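Local coordinates for protein superoxide dismutase [Fe] (Sulfolobus acidocaldarius, PDB 1B06) that converts superoxide radicals into hydrogen peroxide and oxygen, using one iron ion bound in each subunit, at residues H33-A45 with L74-W88. Numbering follows the deposited sequence.
Sequences HYNGHHKGYVNGA and LTFNINGHKLHAIYW. With FE (Fe (III) ion), chain G.
Both ring nitrogens of H38 are taken up by the partner helix. W88 donates its indole NE1-H to ND1 of H38 over 2.9 Å, nearly straight at 161° and in the indole plane, though tilted somewhat from the imidazole plane. Across the ring, NE2 of H38 hydrogen-bonds ND1 of H81 at 3.2 Å, and either nitrogen could be the donor. This is the alpha-hairpin domain of the iron/manganese superoxide dismutases, where helices 33-45 and 74-88 run roughly antiparallel. Bonds at both nitrogens hold the H38 ring in its orientation, and CB of H84 sits over the centre of one face, 3.7 Å from the ring centroid. H81 passes the chain on, its NE2 hydrogen-bonding E143 of the second subunit.

The hairpin supplies two of the four protein ligands of the iron(III) ion. H33 and H84 each bind it through NE2 at 2.2 Å, their rings rim to rim with planes 83° apart; D170, H174 and a water complete the site. H84 is oriented from behind: its ND1-H reaches the carbonyl O of G80, one turn earlier, in a short 2.6 Å bond. W88 covers a face of H33 edge-on, with CH2 3.5 Å from CG of H33, while Y34 turns an edge toward the indole's face.

Further along, the Y41 ring lies with one face over CA of G80, and its CE2 meets CE1 of H84 at 3.4 Å. Its first torsion (chi1 -66°, CG anti to the carbonyl carbon) carries the ring toward the iron site, and its OH hydrogen-bonds H155. The backbones come nearest at Y41 and N77; the N77 side chain fits as a knob into the hole formed by G40, Y41, G44 and A45, its CB 3.6 Å from the carbonyl O of Y41.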
# COMPACT_ATOMS: atom_id res chain seq x y z
N HIS A 33 19.61 -7.38 -14.85
CA HIS A 33 19.04 -7.41 -13.50
C HIS A 33 20.05 -6.81 -12.53
O HIS A 33 19.69 -6.06 -11.62
CB HIS A 33 18.73 -8.85 -13.10
CG HIS A 33 17.79 -8.97 -11.94
ND1 HIS A 33 17.26 -10.18 -11.55
CD2 HIS A 33 17.28 -8.04 -11.10
CE1 HIS A 33 16.45 -9.99 -10.52
NE2 HIS A 33 16.45 -8.70 -10.23
N TYR A 34 21.31 -7.17 -12.73
CA TYR A 34 22.40 -6.71 -11.87
C TYR A 34 22.95 -5.35 -12.29
O TYR A 34 22.95 -4.41 -11.50
CB TYR A 34 23.52 -7.76 -11.87
CG TYR A 34 24.78 -7.31 -11.18
CD1 TYR A 34 24.82 -7.16 -9.79
CD2 TYR A 34 25.93 -7.00 -11.90
CE1 TYR A 34 25.97 -6.71 -9.15
CE2 TYR A 34 27.08 -6.55 -11.27
CZ TYR A 34 27.09 -6.40 -9.90
OH TYR A 34 28.22 -5.92 -9.26
N ASN A 35 23.40 -5.23 -13.53
CA ASN A 35 23.96 -3.97 -14.02
C ASN A 35 22.93 -2.89 -14.29
O ASN A 35 23.25 -1.70 -14.32
CB ASN A 35 24.78 -4.21 -15.28
CG ASN A 35 26.04 -4.98 -15.01
OD1 ASN A 35 26.89 -4.55 -14.22
ND2 ASN A 35 26.19 -6.13 -15.67
N GLY A 36 21.68 -3.30 -14.49
CA GLY A 36 20.64 -2.32 -14.76
C GLY A 36 19.83 -1.95 -13.55
O GLY A 36 19.96 -0.85 -13.01
N HIS A 37 18.99 -2.88 -13.10
CA HIS A 37 18.12 -2.65 -11.95
C HIS A 37 18.83 -2.40 -10.61
O HIS A 37 18.63 -1.35 -10.00
CB HIS A 37 17.13 -3.82 -11.82
CG HIS A 37 16.26 -4.00 -13.02
ND1 HIS A 37 15.12 -3.27 -13.24
CD2 HIS A 37 16.38 -4.83 -14.09
CE1 HIS A 37 14.57 -3.62 -14.39
NE2 HIS A 37 15.32 -4.57 -14.93
N HIS A 38 19.64 -3.35 -10.15
CA HIS A 38 20.31 -3.18 -8.87
C HIS A 38 21.13 -1.89 -8.82
O HIS A 38 21.03 -1.11 -7.88
CB HIS A 38 21.20 -4.38 -8.57
CG HIS A 38 21.65 -4.45 -7.14
ND1 HIS A 38 22.31 -5.54 -6.62
CD2 HIS A 38 21.58 -3.54 -6.14
CE1 HIS A 38 22.62 -5.31 -5.36
NE2 HIS A 38 22.19 -4.10 -5.04
N LYS A 39 21.96 -1.66 -9.84
CA LYS A 39 22.77 -0.46 -9.88
C LYS A 39 21.89 0.78 -9.77
O LYS A 39 22.24 1.75 -9.12
CB LYS A 39 23.56 -0.40 -11.19
CG LYS A 39 24.35 0.88 -11.38
CD LYS A 39 25.84 0.59 -11.50
CE LYS A 39 26.35 0.72 -12.94
NZ LYS A 39 25.25 0.76 -13.96
N GLY A 40 20.74 0.73 -10.42
CA GLY A 40 19.83 1.86 -10.40
C GLY A 40 19.28 2.17 -9.02
O GLY A 40 19.02 3.33 -8.70
N TYR A 41 19.08 1.14 -8.20
CA TYR A 41 18.54 1.33 -6.86
C TYR A 41 19.58 2.00 -5.98
O TYR A 41 19.25 2.81 -5.11
CB TYR A 41 18.11 -0.00 -6.25
CG TYR A 41 16.94 -0.68 -6.95
CD1 TYR A 41 15.77 0.03 -7.25
CD2 TYR A 41 17.01 -2.02 -7.32
CE1 TYR A 41 14.70 -0.58 -7.91
CE2 TYR A 41 15.94 -2.64 -7.98
CZ TYR A 41 14.80 -1.92 -8.27
OH TYR A 41 13.76 -2.54 -8.93
N VAL A 42 20.85 1.67 -6.20
CA VAL A 42 21.93 2.25 -5.42
C VAL A 42 22.06 3.72 -5.81
O VAL A 42 22.22 4.59 -4.95
CB VAL A 42 23.26 1.54 -5.69
CG1 VAL A 42 24.41 2.30 -5.06
CG2 VAL A 42 23.21 0.12 -5.15
N ASN A 43 21.99 4.00 -7.10
CA ASN A 43 22.10 5.37 -7.58
C ASN A 43 20.90 6.19 -7.09
O ASN A 43 21.06 7.34 -6.67
CB ASN A 43 22.14 5.41 -9.11
CG ASN A 43 23.50 5.00 -9.68
OD1 ASN A 43 23.60 4.62 -10.84
ND2 ASN A 43 24.54 5.07 -8.85
N GLY A 44 19.71 5.60 -7.16
CA GLY A 44 18.51 6.30 -6.73
C GLY A 44 18.55 6.63 -5.25
O GLY A 44 18.17 7.72 -4.83
N ALA A 45 19.02 5.68 -4.45
CA ALA A 45 19.12 5.88 -3.01
C ALA A 45 20.10 7.00 -2.69
O ALA A 45 19.80 7.90 -1.91
CB ALA A 45 19.57 4.58 -2.34
N LEU A 74 13.10 6.68 -0.57
CA LEU A 74 14.19 5.99 0.10
C LEU A 74 13.86 4.54 0.47
O LEU A 74 14.73 3.67 0.34
CB LEU A 74 14.63 6.77 1.34
CG LEU A 74 15.51 7.98 1.02
CD1 LEU A 74 15.60 8.90 2.22
CD2 LEU A 74 16.90 7.52 0.60
N THR A 75 12.63 4.25 0.94
CA THR A 75 12.29 2.85 1.27
C THR A 75 12.31 2.04 0.00
O THR A 75 12.71 0.88 0.00
CB THR A 75 10.87 2.61 1.85
OG1 THR A 75 10.06 3.78 1.71
CG2 THR A 75 10.97 2.18 3.27
N PHE A 76 11.82 2.65 -1.07
CA PHE A 76 11.77 1.99 -2.36
C PHE A 76 13.18 1.59 -2.79
O PHE A 76 13.47 0.41 -3.01
CB PHE A 76 11.15 2.92 -3.40
CG PHE A 76 11.17 2.36 -4.78
CD1 PHE A 76 10.45 1.20 -5.08
CD2 PHE A 76 11.94 2.94 -5.78
CE1 PHE A 76 10.51 0.63 -6.36
CE2 PHE A 76 12.01 2.38 -7.06
CZ PHE A 76 11.29 1.22 -7.35
N ASN A 77 14.06 2.58 -2.90
CA ASN A 77 15.42 2.34 -3.34
C ASN A 77 16.33 1.58 -2.38
O ASN A 77 17.05 0.68 -2.80
CB ASN A 77 16.07 3.66 -3.73
CG ASN A 77 15.59 4.17 -5.06
OD1 ASN A 77 15.80 3.54 -6.09
ND2 ASN A 77 14.92 5.32 -5.06
N ILE A 78 16.31 1.93 -1.10
CA ILE A 78 17.17 1.25 -0.14
C ILE A 78 16.80 -0.23 -0.02
O ILE A 78 17.68 -1.09 0.06
CB ILE A 78 17.10 1.92 1.26
CG1 ILE A 78 17.57 3.37 1.15
CG2 ILE A 78 17.99 1.16 2.24
CD1 ILE A 78 17.66 4.10 2.49
N ASN A 79 15.50 -0.52 0.00
CA ASN A 79 15.05 -1.90 0.09
C ASN A 79 15.40 -2.61 -1.22
O ASN A 79 15.81 -3.77 -1.22
CB ASN A 79 13.53 -1.95 0.33
CG ASN A 79 13.17 -1.98 1.81
OD1 ASN A 79 13.64 -2.85 2.55
ND2 ASN A 79 12.34 -1.03 2.25
N GLY A 80 15.24 -1.91 -2.34
CA GLY A 80 15.56 -2.50 -3.62
C GLY A 80 17.01 -2.97 -3.66
O GLY A 80 17.32 -4.05 -4.16
N HIS A 81 17.90 -2.16 -3.11
CA HIS A 81 19.32 -2.48 -3.06
C HIS A 81 19.61 -3.64 -2.09
O HIS A 81 20.18 -4.66 -2.48
CB HIS A 81 20.10 -1.21 -2.67
CG HIS A 81 21.39 -1.48 -1.96
ND1 HIS A 81 22.42 -2.21 -2.51
CD2 HIS A 81 21.82 -1.11 -0.73
CE1 HIS A 81 23.42 -2.28 -1.66
NE2 HIS A 81 23.09 -1.62 -0.57
N LYS A 82 19.20 -3.48 -0.84
CA LYS A 82 19.45 -4.49 0.18
C LYS A 82 18.89 -5.87 -0.16
O LYS A 82 19.55 -6.88 0.07
CB LYS A 82 18.89 -4.02 1.52
CG LYS A 82 19.52 -2.71 2.02
CD LYS A 82 19.21 -2.46 3.49
CE LYS A 82 20.09 -1.35 4.04
NZ LYS A 82 21.37 -1.87 4.64
N LEU A 83 17.68 -5.91 -0.69
CA LEU A 83 17.06 -7.18 -1.03
C LEU A 83 17.76 -7.88 -2.19
O LEU A 83 17.87 -9.10 -2.21
CB LEU A 83 15.58 -6.98 -1.36
CG LEU A 83 14.68 -6.58 -0.19
CD1 LEU A 83 13.24 -6.56 -0.66
CD2 LEU A 83 14.85 -7.54 0.97
N HIS A 84 18.24 -7.10 -3.16
CA HIS A 84 18.94 -7.69 -4.30
C HIS A 84 20.29 -8.22 -3.84
O HIS A 84 20.76 -9.24 -4.33
CB HIS A 84 19.12 -6.65 -5.40
CG HIS A 84 17.94 -6.55 -6.31
ND1 HIS A 84 16.88 -5.71 -6.06
CD2 HIS A 84 17.62 -7.23 -7.44
CE1 HIS A 84 15.95 -5.88 -6.98
NE2 HIS A 84 16.38 -6.79 -7.83
N ALA A 85 20.90 -7.53 -2.88
CA ALA A 85 22.19 -7.93 -2.35
C ALA A 85 22.07 -9.30 -1.68
O ALA A 85 22.98 -10.13 -1.78
CB ALA A 85 22.68 -6.90 -1.35
N ILE A 86 20.97 -9.54 -0.99
CA ILE A 86 20.76 -10.83 -0.34
C ILE A 86 20.48 -11.90 -1.41
O ILE A 86 21.01 -13.01 -1.36
CB ILE A 86 19.57 -10.79 0.64
CG1 ILE A 86 19.88 -9.83 1.79
CG2 ILE A 86 19.29 -12.18 1.18
CD1 ILE A 86 18.65 -9.37 2.54
N TYR A 87 19.63 -11.53 -2.36
CA TYR A 87 19.21 -12.40 -3.46
C TYR A 87 20.39 -13.04 -4.20
O TYR A 87 20.41 -14.25 -4.41
CB TYR A 87 18.35 -11.59 -4.42
CG TYR A 87 17.80 -12.33 -5.62
CD1 TYR A 87 17.06 -13.50 -5.48
CD2 TYR A 87 17.97 -11.82 -6.91
CE1 TYR A 87 16.50 -14.15 -6.59
CE2 TYR A 87 17.42 -12.45 -8.02
CZ TYR A 87 16.69 -13.61 -7.86
OH TYR A 87 16.14 -14.22 -8.97
N TRP A 88 21.37 -12.22 -4.60
CA TRP A 88 22.54 -12.74 -5.32
C TRP A 88 23.30 -13.77 -4.50
O TRP A 88 23.73 -14.79 -5.01
CB TRP A 88 23.50 -11.61 -5.70
CG TRP A 88 22.89 -10.47 -6.47
CD1 TRP A 88 23.08 -9.14 -6.23
CD2 TRP A 88 22.01 -10.55 -7.59
NE1 TRP A 88 22.37 -8.39 -7.14
CE2 TRP A 88 21.71 -9.23 -7.99
CE3 TRP A 88 21.44 -11.61 -8.31
CZ2 TRP A 88 20.86 -8.93 -9.07
CZ3 TRP A 88 20.60 -11.32 -9.39
CH2 TRP A 88 20.32 -9.99 -9.75
FE FE G . 14.82 -7.71 -9.08
O HOH W 1 16.47 -12.80 -11.81
O HOH W 2 13.35 -6.84 -7.88